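Local coordinates for putative sugar binding protein (PDB 3KNZ) that probably binds a phosphosugar or a related carbohydrate derivative through paired SIS domains, like those of the isomerase half of glucosamine-6-phosphate synthase, at residues L202-V206 and F327-I331; R302-Q306 and F316-N320. All blocks are in the same frame, centred on the assembly; numbering follows the deposited sequence.

Interaction 1: L202-V206 and F327-I331; sequences LPALV and FEYII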
loop_
_atom_site.group_PDB
_atom_site.type_symbol
_atom_site.label_atom_id
_atom_site.label_comp_id
_atom_site.label_asym_id
_atom_site.label_seq_id
_atom_site.Cartn_x
_atom_site.Cartn_y
_atom_site.Cartn_z
ATOM N N LEU A 202 5.485 -23.710 -17.697
ATOM C CA LEU A 202 6.386 -23.251 -16.629
ATOM C C LEU A 202 7.730 -24.003 -16.568
ATOM O O LEU A 202 8.773 -23.393 -16.350
ATOM C CB LEU A 202 5.681 -23.285 -15.264
ATOM C CG LEU A 202 4.452 -22.377 -15.152
ATOM C CD1 LEU A 202 3.837 -22.434 -13.770
ATOM C CD2 LEU A 202 4.809 -20.934 -15.514
ATOM N N PRO A 203 7.715 -25.326 -16.772
ATOM C CA PRO A 203 8.987 -26.033 -16.698
ATOM C C PRO A 203 10.041 -25.470 -17.643
ATOM O O PRO A 203 11.216 -25.379 -17.274
ATOM C CB PRO A 203 8.609 -27.458 -17.087
ATOM C CG PRO A 203 7.190 -27.581 -16.650
ATOM C CD PRO A 203 6.581 -26.248 -16.944
ATOM N N ALA A 204 9.626 -25.091 -18.847
ATOM C CA ALA A 204 10.553 -24.534 -19.816
ATOM C C ALA A 204 11.049 -23.178 -19.322
ATOM O O ALA A 204 12.213 -22.838 -19.500
ATOM C CB ALA A 204 9.895 -24.410 -21.183
ATOM N N LEU A 205 10.159 -22.414 -18.693
ATOM C CA LEU A 205 10.508 -21.093 -18.150
ATOM C C LEU A 205 11.488 -21.208 -16.976
ATOM O O LEU A 205 12.360 -20.355 -16.807
ATOM C CB LEU A 205 9.248 -20.329 -17.723
ATOM C CG LEU A 205 9.430 -18.952 -17.079
ATOM C CD1 LEU A 205 10.259 -18.015 -17.951
ATOM C CD2 LEU A 205 8.066 -18.352 -16.791
ATOM N N VAL A 206 11.344 -22.259 -16.171
ATOM C CA VAL A 206 12.253 -22.491 -15.051
ATOM C C VAL A 206 13.676 -22.752 -15.573
ATOM O O VAL A 206 14.653 -22.233 -15.029
ATOM C CB VAL A 206 11.784 -23.682 -14.172
ATOM C CG1 VAL A 206 12.851 -24.051 -13.143
ATOM C CG2 VAL A 206 10.459 -23.364 -13.488
ATOM N N PHE A 327 1.520 -16.187 -13.244
ATOM C CA PHE A 327 2.217 -17.393 -12.801
ATOM C C PHE A 327 3.590 -17.551 -13.483
ATOM O O PHE A 327 4.442 -18.308 -13.015
ATOM C CB PHE A 327 1.363 -18.638 -13.082
ATOM C CG PHE A 327 0.017 -18.648 -12.384
ATOM C CD1 PHE A 327 -0.080 -18.928 -11.027
ATOM C CD2 PHE A 327 -1.150 -18.433 -13.093
ATOM C CE1 PHE A 327 -1.310 -18.958 -10.390
ATOM C CE2 PHE A 327 -2.383 -18.466 -12.459
ATOM C CZ PHE A 327 -2.460 -18.722 -11.106
ATOM N N GLU A 328 3.795 -16.839 -14.591
ATOM C CA GLU A 328 5.045 -16.917 -15.357
ATOM C C GLU A 328 6.082 -15.884 -14.958
ATOM O O GLU A 328 7.238 -16.225 -14.706
ATOM C CB GLU A 328 4.784 -16.726 -16.859
ATOM C CG GLU A 328 4.070 -17.861 -17.574
ATOM C CD GLU A 328 3.936 -17.602 -19.069
ATOM O OE1 GLU A 328 4.548 -18.344 -19.864
ATOM O OE2 GLU A 328 3.253 -16.635 -19.452
ATOM N N TYR A 329 5.681 -14.614 -14.935
ATOM C CA TYR A 329 6.627 -13.524 -14.662
ATOM C C TYR A 329 7.270 -13.488 -13.260
ATOM O O TYR A 329 8.275 -12.810 -13.069
ATOM C CB TYR A 329 5.996 -12.171 -15.026
ATOM C CG TYR A 329 5.883 -11.973 -16.522
ATOM C CD1 TYR A 329 6.960 -11.492 -17.256
ATOM C CD2 TYR A 329 4.715 -12.283 -17.207
ATOM C CE1 TYR A 329 6.877 -11.316 -18.630
ATOM C CE2 TYR A 329 4.622 -12.106 -18.584
ATOM C CZ TYR A 329 5.712 -11.624 -19.288
ATOM O OH TYR A 329 5.651 -11.446 -20.652
ATOM N N ILE A 330 6.719 -14.209 -12.286
ATOM C CA ILE A 330 7.324 -14.239 -10.943
ATOM C C ILE A 330 8.482 -15.244 -10.874
ATOM O O ILE A 330 9.354 -15.148 -10.004
ATOM C CB ILE A 330 6.285 -14.603 -9.853
ATOM C CG1 ILE A 330 6.909 -14.545 -8.446
ATOM C CG2 ILE A 330 5.725 -15.993 -10.102
ATOM C CD1 ILE A 330 7.588 -13.213 -8.090
ATOM N N ILE A 331 8.485 -16.196 -11.808
ATOM C CA ILE A 331 9.484 -17.269 -11.856
ATOM C C ILE A 331 10.933 -16.791 -12.009
ATOM O O ILE A 331 11.802 -17.240 -11.263
ATOM C CB ILE A 331 9.107 -18.335 -12.931
ATOM C CG1 ILE A 331 7.897 -19.141 -12.430
ATOM C CG2 ILE A 331 10.284 -19.260 -13.213
ATOM C CD1 ILE A 331 7.296 -20.091 -13.422
#
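Ile331 reaches between Leu202 and Leu205, and its two branches divide the contact. The longer branch ends in CD1, which lies 3.4 Å from CD2 of Leu202 and 3.9 Å from CD2 of Leu205. The shorter branch, CG2, stands anti to the backbone N and meets CG2 of Val206 at 4.1 Å, the two side chains crossing at about a right angle. CD2 of Leu205 goes further in and presses on the backbone of the opposing helix, 3.1 Å from Glu328 O, a carbonyl that also accepts a hydrogen bond from Ile331 N. Leu205 extends there because its CG is anti to the backbone N (chi1 177°). One turn earlier, CD2 of Leu202 lies 3.8 Å from CG of Glu328, so the acidic side chain joins this apolar seam through its methylenes.

The segments 202-206 and 327-331, on helices 185-215 and 326-339, run nearly parallel, their local axes 16° apart in direction and 10.0 Å apart at closest approach. The contact thus sets the first turns of the last modelled helix, which follows the second parallel sheet of the two-SIS-domain fold, against part of the long helix that precedes that sheet. Helix 15-32 borders the same seam, with Pro24 on Leu202, Asn21 on Val206 and Met20 on Ile331. The ring of Phe327 leads away from the contact, packs on helix 161-179 and meets Phe199 edge-to-face. Beyond its methylenes, the carboxylate of Glu328 is hydrogen-bonded by backbone N-H groups of the loop before its own helix, Val319 among them.

Interaction 2: R302-Q306 and F316-N320; sequences RIGPQ and FPFVN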
loop_
_atom_site.group_PDB
_atom_site.type_symbol
_atom_site.label_atom_id
_atom_site.label_comp_id
_atom_site.label_asym_id
_atom_site.label_seq_id
_atom_site.Cartn_x
_atom_site.Cartn_y
_atom_site.Cartn_z
ATOM N N ARG A 302 15.795 -6.567 -18.796
ATOM C CA ARG A 302 14.403 -6.597 -19.220
ATOM C C ARG A 302 13.925 -8.024 -19.466
ATOM O O ARG A 302 14.637 -8.837 -20.038
ATOM C CB ARG A 302 14.231 -5.717 -20.468
ATOM C CG ARG A 302 14.448 -4.226 -20.176
ATOM C CD ARG A 302 14.658 -3.376 -21.425
ATOM N NE ARG A 302 13.484 -3.292 -22.296
ATOM C CZ ARG A 302 12.495 -2.415 -22.160
ATOM N NH1 ARG A 302 12.507 -1.544 -21.169
ATOM N NH2 ARG A 302 11.479 -2.412 -23.002
ATOM N N ILE A 303 12.711 -8.316 -19.011
ATOM C CA ILE A 303 12.122 -9.639 -19.132
ATOM C C ILE A 303 10.839 -9.577 -19.935
ATOM O O ILE A 303 9.887 -8.923 -19.535
ATOM C CB ILE A 303 11.769 -10.210 -17.750
ATOM C CG1 ILE A 303 13.026 -10.336 -16.878
ATOM C CG2 ILE A 303 11.080 -11.561 -17.900
ATOM C CD1 ILE A 303 12.727 -10.566 -15.397
ATOM N N GLY A 304 10.812 -10.266 -21.068
ATOM C CA GLY A 304 9.622 -10.282 -21.912
ATOM C C GLY A 304 9.827 -11.095 -23.169
ATOM O O GLY A 304 10.929 -11.567 -23.425
ATOM N N PRO A 305 8.760 -11.272 -23.958
ATOM C CA PRO A 305 8.839 -12.023 -25.209
ATOM C C PRO A 305 9.529 -11.271 -26.340
ATOM O O PRO A 305 10.156 -11.898 -27.186
ATOM C CB PRO A 305 7.372 -12.280 -25.567
ATOM C CG PRO A 305 6.621 -11.220 -24.876
ATOM C CD PRO A 305 7.379 -10.897 -23.624
ATOM N N GLN A 306 9.429 -9.946 -26.364
ATOM C CA GLN A 306 10.053 -9.174 -27.445
ATOM C C GLN A 306 11.206 -8.259 -27.015
ATOM O O GLN A 306 11.595 -7.360 -27.748
ATOM C CB GLN A 306 8.982 -8.417 -28.235
ATOM C CG GLN A 306 8.208 -9.347 -29.170
ATOM C CD GLN A 306 7.148 -8.641 -29.990
ATOM O OE1 GLN A 306 6.109 -8.226 -29.470
ATOM N NE2 GLN A 306 7.387 -8.539 -31.293
ATOM N N PHE A 316 12.108 -14.535 -23.769
ATOM C CA PHE A 316 11.521 -15.858 -23.662
ATOM C C PHE A 316 10.085 -15.858 -24.180
ATOM O O PHE A 316 9.344 -14.909 -23.952
ATOM C CB PHE A 316 11.566 -16.305 -22.198
ATOM C CG PHE A 316 10.868 -17.609 -21.933
ATOM C CD1 PHE A 316 11.559 -18.810 -22.015
ATOM C CD2 PHE A 316 9.521 -17.633 -21.587
ATOM C CE1 PHE A 316 10.915 -20.019 -21.773
ATOM C CE2 PHE A 316 8.878 -18.832 -21.335
ATOM C CZ PHE A 316 9.576 -20.029 -21.430
ATOM N N PRO A 317 9.687 -16.931 -24.874
ATOM C CA PRO A 317 8.334 -17.007 -25.430
ATOM C C PRO A 317 7.238 -17.268 -24.390
ATOM O O PRO A 317 6.673 -18.347 -24.347
ATOM C CB PRO A 317 8.436 -18.184 -26.409
ATOM C CG PRO A 317 9.508 -19.051 -25.845
ATOM C CD PRO A 317 10.496 -18.116 -25.221
ATOM N N PHE A 318 6.941 -16.284 -23.556
ATOM C CA PHE A 318 5.901 -16.442 -22.547
ATOM C C PHE A 318 4.563 -16.723 -23.197
ATOM O O PHE A 318 4.305 -16.265 -24.304
ATOM C CB PHE A 318 5.733 -15.156 -21.730
ATOM C CG PHE A 318 6.923 -14.802 -20.898
ATOM C CD1 PHE A 318 7.016 -15.237 -19.591
ATOM C CD2 PHE A 318 7.942 -14.028 -21.421
ATOM C CE1 PHE A 318 8.110 -14.915 -18.818
ATOM C CE2 PHE A 318 9.036 -13.701 -20.654
ATOM C CZ PHE A 318 9.123 -14.148 -19.348
ATOM N N VAL A 319 3.714 -17.471 -22.500
ATOM C CA VAL A 319 2.354 -17.703 -22.952
ATOM C C VAL A 319 1.646 -16.345 -22.976
ATOM O O VAL A 319 0.832 -16.079 -23.857
ATOM C CB VAL A 319 1.615 -18.714 -22.037
ATOM C CG1 VAL A 319 0.122 -18.752 -22.335
ATOM C CG2 VAL A 319 2.230 -20.100 -22.185
ATOM N N ASN A 320 1.986 -15.475 -22.023
ATOM C CA ASN A 320 1.413 -14.114 -21.938
ATOM C C ASN A 320 -0.102 -14.003 -21.854
ATOM O O ASN A 320 -0.688 -13.054 -22.371
ATOM C CB ASN A 320 1.925 -13.210 -23.070
ATOM C CG ASN A 320 3.051 -12.295 -22.630
ATOM O OD1 ASN A 320 3.490 -12.321 -21.482
ATOM N ND2 ASN A 320 3.498 -11.453 -23.536
#
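Strand 302-304 and the loop 316-320 meet through one backbone hydrogen bond, from Phe316 N to Gly304 O at 3.2 Å, fairly straight at the hydrogen (159°) but with the donor 39° out of the carbonyl plane. Next to it, the alpha carbon of Pro305 makes a CA-H...O contact with Phe316 O, 3.2 Å away. That same oxygen accepts Phe318 N, closing an inverse gamma turn centred on Pro317. The tight turn brings the side chain of Phe318 back against the strand.

The Phe318 ring lies along three successive residues. Its CZ meets CG2 of Ile303 at 3.6 Å, CE2 approaches CA of Gly304 at 3.7 Å, and Pro305 N sits at the ring edge, near its plane. Glycine presents bare backbone to the ring here. The proline ring crosses Phe318 at about a right angle, with CD 3.9 Å from CD2. Over one face of Phe318 stands the edge of the Phe316 ring, whose CD2 is above the centre, while Tyr329 of helix 326-339 stacks on the opposite face, so the ring is held on both faces as well as along its rim.

The side chains of Asn320 and Pro305 approach each other from opposite directions, ND2 coming within 3.4 Å of CG. The amide finds its polar partners outside the contact, ND2 giving a hydrogen bond to Pro280 O and OD1 being held by Tyr329 of helix 326-339. The Gly304 bond prolongs the pairing of strand 300-304 with the short edge strand 314-315, in the 2-1-3-4-5 parallel sheet typical of an SIS domain, where both segments leave the sheet at the C-terminal ends of their strands.

Overall arrangement
The centres of the two contacts lie about 10 Å apart, and along the chain interaction 2 is nested inside the loop that interaction 1 closes. Helix 326-339 joins them, since its successive residues Glu328 and Tyr329 both reach the loop 316-320. Glu328 OE1 receives Val319 N at 2.9 Å, and OE2 pairs with Asn320 N. The hydroxyl of Tyr329 lies 2.5 Å from Asn320 OD1 and packs 3.5 Å from Pro305 CD. Phe316 adds a second tie, its side chain touching Leu205 of interaction 1. The loop 316-320 is thus bound to helix 326-339 by polar contacts and to helix 185-215 by Phe316, next to the 314-315 end of the second parallel sheet.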